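Local coordinates for Endoglucanase(Endo-1,4-beta-glucanase)protein (Pseudomonas stutzeri, PDB 6R2J) that probably hydrolyses internal beta-1,4-glucosidic bonds of cellulose as a glycoside hydrolase, and holds cellobiose in this crystal, at residues R56-W61 / D97-G102; G135-D140 / Q169-I174. One frame throughout, in Å; residues are numbered along the deposited sequence.

Contact 1: residues R56-W61 / D97-G102; sequences RFPFIW and DMHNYG
Over one face of the R56 guanidinium sits D97 OD2, 3.4 Å from CZ; carboxylate and guanidinium planes lie only 12° apart, a stacked salt bridge with no N-H aimed at the oxygen. The N-H groups of R56 instead serve N143, D140, E175, E252 and N17. P58 CB covers one face of the H99 ring, a CH-pi contact, with R56 NH1 at the ring edge; M98 CA lies over the F59 ring, with F57 O in plane at its edge. Proline fits because its flanking groups F57 O and F59 N bond to D97 N and D97 O, a pairing that uses no N-H on P58. Just beyond strand 93-98, H99 N reaches F59 O, and N100 OD1 takes W61 N. M98 SD meets W61 obliquely, a Met-aromatic contact. H99 ND1 donates to the syn lone pair of D97 OD2 at 2.6 Å, tilted from the ring plane. A leucine in place of H99 would probably leave D97 OD2 without this donor. The H99 side chain lies about 3 Å from a Tris molecule, probably from the crystallisation liquor, consistent with a pocket at the C-terminal ends of the barrel strands. Next to R56 and bonded to H99, buried D97 is likely to stay ionised.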
loop_
_atom_site.group_PDB
_atom_site.type_symbol
_atom_site.label_atom_id
_atom_site.label_comp_id
_atom_site.label_asym_id
_atom_site.label_seq_id
_atom_site.Cartn_x
_atom_site.Cartn_y
_atom_site.Cartn_z
ATOM N N ARG A 56 4.246 2.426 -3.291
ATOM C CA ARG A 56 3.472 2.595 -2.072
ATOM C C ARG A 56 4.452 2.927 -0.956
ATOM O O ARG A 56 5.442 2.212 -0.759
ATOM C CB ARG A 56 2.657 1.344 -1.724
ATOM C CG ARG A 56 1.887 1.489 -0.365
ATOM C CD ARG A 56 0.952 0.332 -0.252
ATOM N NE ARG A 56 0.079 0.243 0.920
ATOM C CZ ARG A 56 0.311 -0.499 1.995
ATOM N NH1 ARG A 56 1.439 -1.189 2.119
ATOM N NH2 ARG A 56 -0.614 -0.573 2.939
ATOM N N PHE A 57 4.200 4.013 -0.242
ATOM C CA PHE A 57 5.171 4.482 0.742
ATOM C C PHE A 57 4.577 4.594 2.137
ATOM O O PHE A 57 3.887 5.586 2.438
ATOM C CB PHE A 57 5.775 5.815 0.317
ATOM C CG PHE A 57 6.929 6.220 1.173
ATOM C CD1 PHE A 57 8.155 5.592 1.018
ATOM C CD2 PHE A 57 6.786 7.160 2.171
ATOM C CE1 PHE A 57 9.257 5.920 1.808
ATOM C CE2 PHE A 57 7.884 7.471 3.001
ATOM C CZ PHE A 57 9.116 6.865 2.797
ATOM N N PRO A 58 4.846 3.623 3.031
ATOM C CA PRO A 58 4.350 3.726 4.417
ATOM C C PRO A 58 5.050 4.814 5.246
ATOM O O PRO A 58 6.267 5.029 5.160
ATOM C CB PRO A 58 4.603 2.323 5.003
ATOM C CG PRO A 58 4.796 1.410 3.799
ATOM C CD PRO A 58 5.411 2.283 2.728
ATOM N N PHE A 59 4.248 5.484 6.074
ATOM C CA PHE A 59 4.681 6.395 7.114
ATOM C C PHE A 59 3.717 6.161 8.273
ATOM O O PHE A 59 2.677 5.478 8.132
ATOM C CB PHE A 59 4.706 7.815 6.558
ATOM C CG PHE A 59 3.345 8.384 6.364
ATOM C CD1 PHE A 59 2.615 8.074 5.237
ATOM C CD2 PHE A 59 2.753 9.161 7.365
ATOM C CE1 PHE A 59 1.332 8.573 5.070
ATOM C CE2 PHE A 59 1.483 9.648 7.229
ATOM C CZ PHE A 59 0.770 9.379 6.071
ATOM N N ILE A 60 4.050 6.712 9.445
ATOM C CA ILE A 60 3.137 6.603 10.577
ATOM C C ILE A 60 2.644 7.970 11.036
ATOM O O ILE A 60 3.358 8.979 10.990
ATOM C CB ILE A 60 3.657 5.728 11.744
ATOM C CG1 ILE A 60 4.937 6.311 12.347
ATOM C CG2 ILE A 60 3.848 4.252 11.244
ATOM C CD1 ILE A 60 5.408 5.555 13.577
ATOM N N TRP A 61 1.404 7.983 11.494
ATOM C CA TRP A 61 0.786 9.209 11.994
ATOM C C TRP A 61 1.601 9.816 13.144
ATOM O O TRP A 61 1.815 11.037 13.192
ATOM C CB TRP A 61 -0.671 8.873 12.355
ATOM C CG TRP A 61 -1.512 9.965 12.869
ATOM C CD1 TRP A 61 -1.172 11.288 13.060
ATOM C CD2 TRP A 61 -2.866 9.824 13.306
ATOM N NE1 TRP A 61 -2.236 11.961 13.609
ATOM C CE2 TRP A 61 -3.292 11.095 13.757
ATOM C CE3 TRP A 61 -3.763 8.740 13.365
ATOM C CZ2 TRP A 61 -4.568 11.314 14.245
ATOM C CZ3 TRP A 61 -5.019 8.960 13.875
ATOM C CH2 TRP A 61 -5.410 10.239 14.322
ATOM N N ASP A 97 0.954 5.970 2.501
ATOM C CA ASP A 97 0.234 4.968 3.278
ATOM C C ASP A 97 0.436 5.299 4.741
ATOM O O ASP A 97 1.559 5.173 5.250
ATOM C CB ASP A 97 0.812 3.589 2.947
ATOM C CG ASP A 97 0.651 2.565 4.075
ATOM O OD1 ASP A 97 -0.384 2.614 4.830
ATOM O OD2 ASP A 97 1.661 1.774 4.202
ATOM N N MET A 98 -0.641 5.707 5.425
ATOM C CA MET A 98 -0.598 5.900 6.876
ATOM C C MET A 98 -0.652 4.511 7.517
ATOM O O MET A 98 -1.713 3.889 7.625
ATOM C CB MET A 98 -1.735 6.788 7.366
ATOM C CG MET A 98 -1.774 6.904 8.881
ATOM S SD MET A 98 -2.964 8.113 9.533
ATOM C CE MET A 98 -2.331 9.693 8.961
ATOM N N HIS A 99 0.503 4.021 7.942
ATOM C CA HIS A 99 0.720 2.603 8.230
ATOM C C HIS A 99 0.389 2.296 9.699
ATOM O O HIS A 99 1.227 1.804 10.477
ATOM C CB HIS A 99 2.176 2.304 7.920
ATOM C CG HIS A 99 2.461 0.888 7.536
ATOM N ND1 HIS A 99 2.007 0.332 6.363
ATOM C CD2 HIS A 99 3.196 -0.071 8.148
ATOM C CE1 HIS A 99 2.439 -0.914 6.276
ATOM N NE2 HIS A 99 3.171 -1.181 7.343
ATOM N N ASN A 100 -0.885 2.542 10.062
ATOM C CA ASN A 100 -1.232 2.664 11.469
ATOM C C ASN A 100 -2.196 1.640 12.073
ATOM O O ASN A 100 -2.494 1.747 13.269
ATOM C CB ASN A 100 -1.747 4.080 11.765
ATOM C CG ASN A 100 -0.646 5.019 12.215
ATOM O OD1 ASN A 100 0.140 5.470 11.425
ATOM N ND2 ASN A 100 -0.582 5.289 13.505
ATOM N N TYR A 101 -2.695 0.669 11.324
ATOM C CA TYR A 101 -3.387 -0.480 11.924
ATOM C C TYR A 101 -4.640 -0.102 12.718
ATOM O O TYR A 101 -5.007 -0.792 13.674
ATOM C CB TYR A 101 -2.430 -1.266 12.834
ATOM C CG TYR A 101 -1.197 -1.767 12.124
ATOM C CD1 TYR A 101 -1.241 -2.891 11.337
ATOM C CD2 TYR A 101 -0.011 -1.097 12.224
ATOM C CE1 TYR A 101 -0.123 -3.322 10.668
ATOM C CE2 TYR A 101 1.110 -1.524 11.548
ATOM C CZ TYR A 101 1.054 -2.633 10.765
ATOM O OH TYR A 101 2.200 -3.043 10.112
ATOM N N GLY A 102 -5.325 0.969 12.318
ATOM C CA GLY A 102 -6.493 1.445 13.032
ATOM C C GLY A 102 -6.224 2.159 14.346
ATOM O O GLY A 102 -7.171 2.350 15.128
#

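Contact 2: residues G135-D140 / Q169-I174; sequences GLLGYD and QTLIFI
L136 lays CD2 against T170 OG1 where two neighbouring parallel strands of the TIM barrel begin to pair, joined by helix 152-166 in a beta-alpha-beta crossover. L137 follows, and its CD1 meets L171 CD1 at 3.9 Å; W3 touches both leucines and P4 touches L137, whose carbonyl accepts only a weak bond from L171 N. G138 suits the next place because its CA lies 3.0 Å from L171 O and 4.0 Å from F173 CE1, where a side chain would collide with both. Y139 then ties the strands through both its backbone N-H and its carbonyl: N gives to L171 O, and O receives F173 N at 2.8 Å, nearly straight at 174° but from above the carbonyl plane. With CG anti to the carbonyl carbon (chi1 -62°), its ring packs CE2 on T170 CG2 at 3.7 Å, with T170 OG1 4.1 Å above one face near the rim, while I163 of the crossover helix and W123 also touch it. D140 ends the strand on the side of the sheet that carries L171 and F173, and its carboxylate goes to R56. Its CB packs against F173 CB at 4.1 Å, with the carboxylate and phenyl planes 39° apart.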
loop_
_atom_site.group_PDB
_atom_site.type_symbol
_atom_site.label_atom_id
_atom_site.label_comp_id
_atom_site.label_asym_id
_atom_site.label_seq_id
_atom_site.Cartn_x
_atom_site.Cartn_y
_atom_site.Cartn_z
ATOM N N GLY A 135 4.187 13.800 -8.116
ATOM C CA GLY A 135 4.531 12.456 -7.750
ATOM C C GLY A 135 3.543 11.797 -6.837
ATOM O O GLY A 135 3.778 10.680 -6.377
ATOM N N LEU A 136 2.424 12.448 -6.560
ATOM C CA LEU A 136 1.415 11.854 -5.696
ATOM C C LEU A 136 0.356 11.159 -6.542
ATOM O O LEU A 136 -0.278 11.792 -7.389
ATOM C CB LEU A 136 0.734 12.907 -4.827
ATOM C CG LEU A 136 -0.350 12.383 -3.885
ATOM C CD1 LEU A 136 0.197 11.565 -2.727
ATOM C CD2 LEU A 136 -1.151 13.591 -3.390
ATOM N N LEU A 137 0.145 9.874 -6.291
ATOM C CA LEU A 137 -0.981 9.161 -6.869
ATOM C C LEU A 137 -2.190 9.162 -5.946
ATOM O O LEU A 137 -3.321 9.270 -6.421
ATOM C CB LEU A 137 -0.616 7.707 -7.122
ATOM C CG LEU A 137 -1.656 6.879 -7.869
ATOM C CD1 LEU A 137 -1.900 7.383 -9.276
ATOM C CD2 LEU A 137 -1.128 5.409 -7.863
ATOM N N GLY A 138 -1.997 9.004 -4.639
ATOM C CA GLY A 138 -3.138 9.023 -3.748
ATOM C C GLY A 138 -2.768 8.697 -2.316
ATOM O O GLY A 138 -1.591 8.588 -1.950
ATOM N N TYR A 139 -3.829 8.585 -1.509
ATOM C CA TYR A 139 -3.722 8.451 -0.057
ATOM C C TYR A 139 -4.304 7.109 0.374
ATOM O O TYR A 139 -5.521 6.897 0.304
ATOM C CB TYR A 139 -4.455 9.567 0.709
ATOM C CG TYR A 139 -3.937 10.954 0.465
ATOM C CD1 TYR A 139 -2.569 11.215 0.524
ATOM C CD2 TYR A 139 -4.803 11.994 0.186
ATOM C CE1 TYR A 139 -2.086 12.447 0.308
ATOM C CE2 TYR A 139 -4.317 13.273 -0.045
ATOM C CZ TYR A 139 -2.948 13.489 0.017
ATOM O OH TYR A 139 -2.413 14.743 -0.212
ATOM N N ASP A 140 -3.444 6.233 0.874
ATOM C CA ASP A 140 -3.847 4.990 1.526
ATOM C C ASP A 140 -4.027 5.394 2.986
ATOM O O ASP A 140 -3.080 5.454 3.771
ATOM C CB ASP A 140 -2.767 3.949 1.262
ATOM C CG ASP A 140 -3.153 2.558 1.703
ATOM O OD1 ASP A 140 -4.095 2.410 2.534
ATOM O OD2 ASP A 140 -2.462 1.617 1.224
ATOM N N GLN A 169 -9.228 15.556 -6.311
ATOM C CA GLN A 169 -8.508 15.013 -7.442
ATOM C C GLN A 169 -7.660 13.806 -7.090
ATOM O O GLN A 169 -7.540 12.904 -7.918
ATOM C CB GLN A 169 -7.622 16.062 -8.137
ATOM C CG GLN A 169 -8.328 17.260 -8.671
ATOM C CD GLN A 169 -9.169 16.940 -9.858
ATOM O OE1 GLN A 169 -8.684 16.349 -10.789
ATOM N NE2 GLN A 169 -10.435 17.299 -9.828
ATOM N N THR A 170 -7.087 13.756 -5.895
ATOM C CA THR A 170 -6.251 12.628 -5.523
ATOM C C THR A 170 -7.098 11.378 -5.294
ATOM O O THR A 170 -8.194 11.439 -4.719
ATOM C CB THR A 170 -5.458 12.996 -4.266
ATOM O OG1 THR A 170 -4.463 12.007 -3.984
ATOM C CG2 THR A 170 -6.364 13.120 -3.069
ATOM N N LEU A 171 -6.581 10.240 -5.779
ATOM C CA LEU A 171 -7.124 8.936 -5.426
ATOM C C LEU A 171 -7.023 8.692 -3.922
ATOM O O LEU A 171 -6.106 9.156 -3.242
ATOM C CB LEU A 171 -6.360 7.827 -6.151
ATOM C CG LEU A 171 -6.450 7.865 -7.675
ATOM C CD1 LEU A 171 -5.645 6.753 -8.281
ATOM C CD2 LEU A 171 -7.891 7.809 -8.128
ATOM N N ILE A 172 -7.975 7.923 -3.410
ATOM C CA ILE A 172 -7.956 7.475 -2.021
ATOM C C ILE A 172 -8.119 5.964 -2.025
ATOM O O ILE A 172 -9.021 5.438 -2.698
ATOM C CB ILE A 172 -9.059 8.127 -1.161
ATOM C CG1 ILE A 172 -8.846 9.634 -1.049
ATOM C CG2 ILE A 172 -9.116 7.420 0.252
ATOM C CD1 ILE A 172 -10.083 10.390 -0.540
ATOM N N PHE A 173 -7.261 5.279 -1.248
ATOM C CA PHE A 173 -7.224 3.827 -1.127
ATOM C C PHE A 173 -7.789 3.401 0.223
ATOM O O PHE A 173 -7.332 3.859 1.290
ATOM C CB PHE A 173 -5.800 3.325 -1.361
ATOM C CG PHE A 173 -5.288 3.676 -2.753
ATOM C CD1 PHE A 173 -4.842 4.946 -3.051
ATOM C CD2 PHE A 173 -5.284 2.735 -3.777
ATOM C CE1 PHE A 173 -4.414 5.257 -4.315
ATOM C CE2 PHE A 173 -4.815 3.057 -5.048
ATOM C CZ PHE A 173 -4.406 4.308 -5.299
ATOM N N ILE A 174 -8.797 2.537 0.153
ATOM C CA ILE A 174 -9.547 2.088 1.312
ATOM C C ILE A 174 -9.223 0.614 1.562
ATOM O O ILE A 174 -9.547 -0.259 0.747
ATOM C CB ILE A 174 -11.061 2.308 1.129
ATOM C CG1 ILE A 174 -11.375 3.767 0.761
ATOM C CG2 ILE A 174 -11.834 1.882 2.415
ATOM C CD1 ILE A 174 -11.031 4.797 1.817
#

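How the contacts relate
From the N terminus, strand 54-59 comes first, and contact 1 closes the loop that runs through helices 61-64 and 74-89 back to strand 93-98. After helix 116-130 the chain enters strand 136-140, and contact 2 closes a second loop over helix 152-166 at strand 171-175. The two closures are in series, neither nested nor crossed, and their centres lie 13 Å apart. Strands 93-98 and 136-140 are neighbours, so together the contacts span four successive strands of the barrel. Across the joint R56 NE meets D140 OD2 in a salt bridge of 2.9 Å, M98 N probably bonds to D140 O, and D97 CA packs on D140 CB.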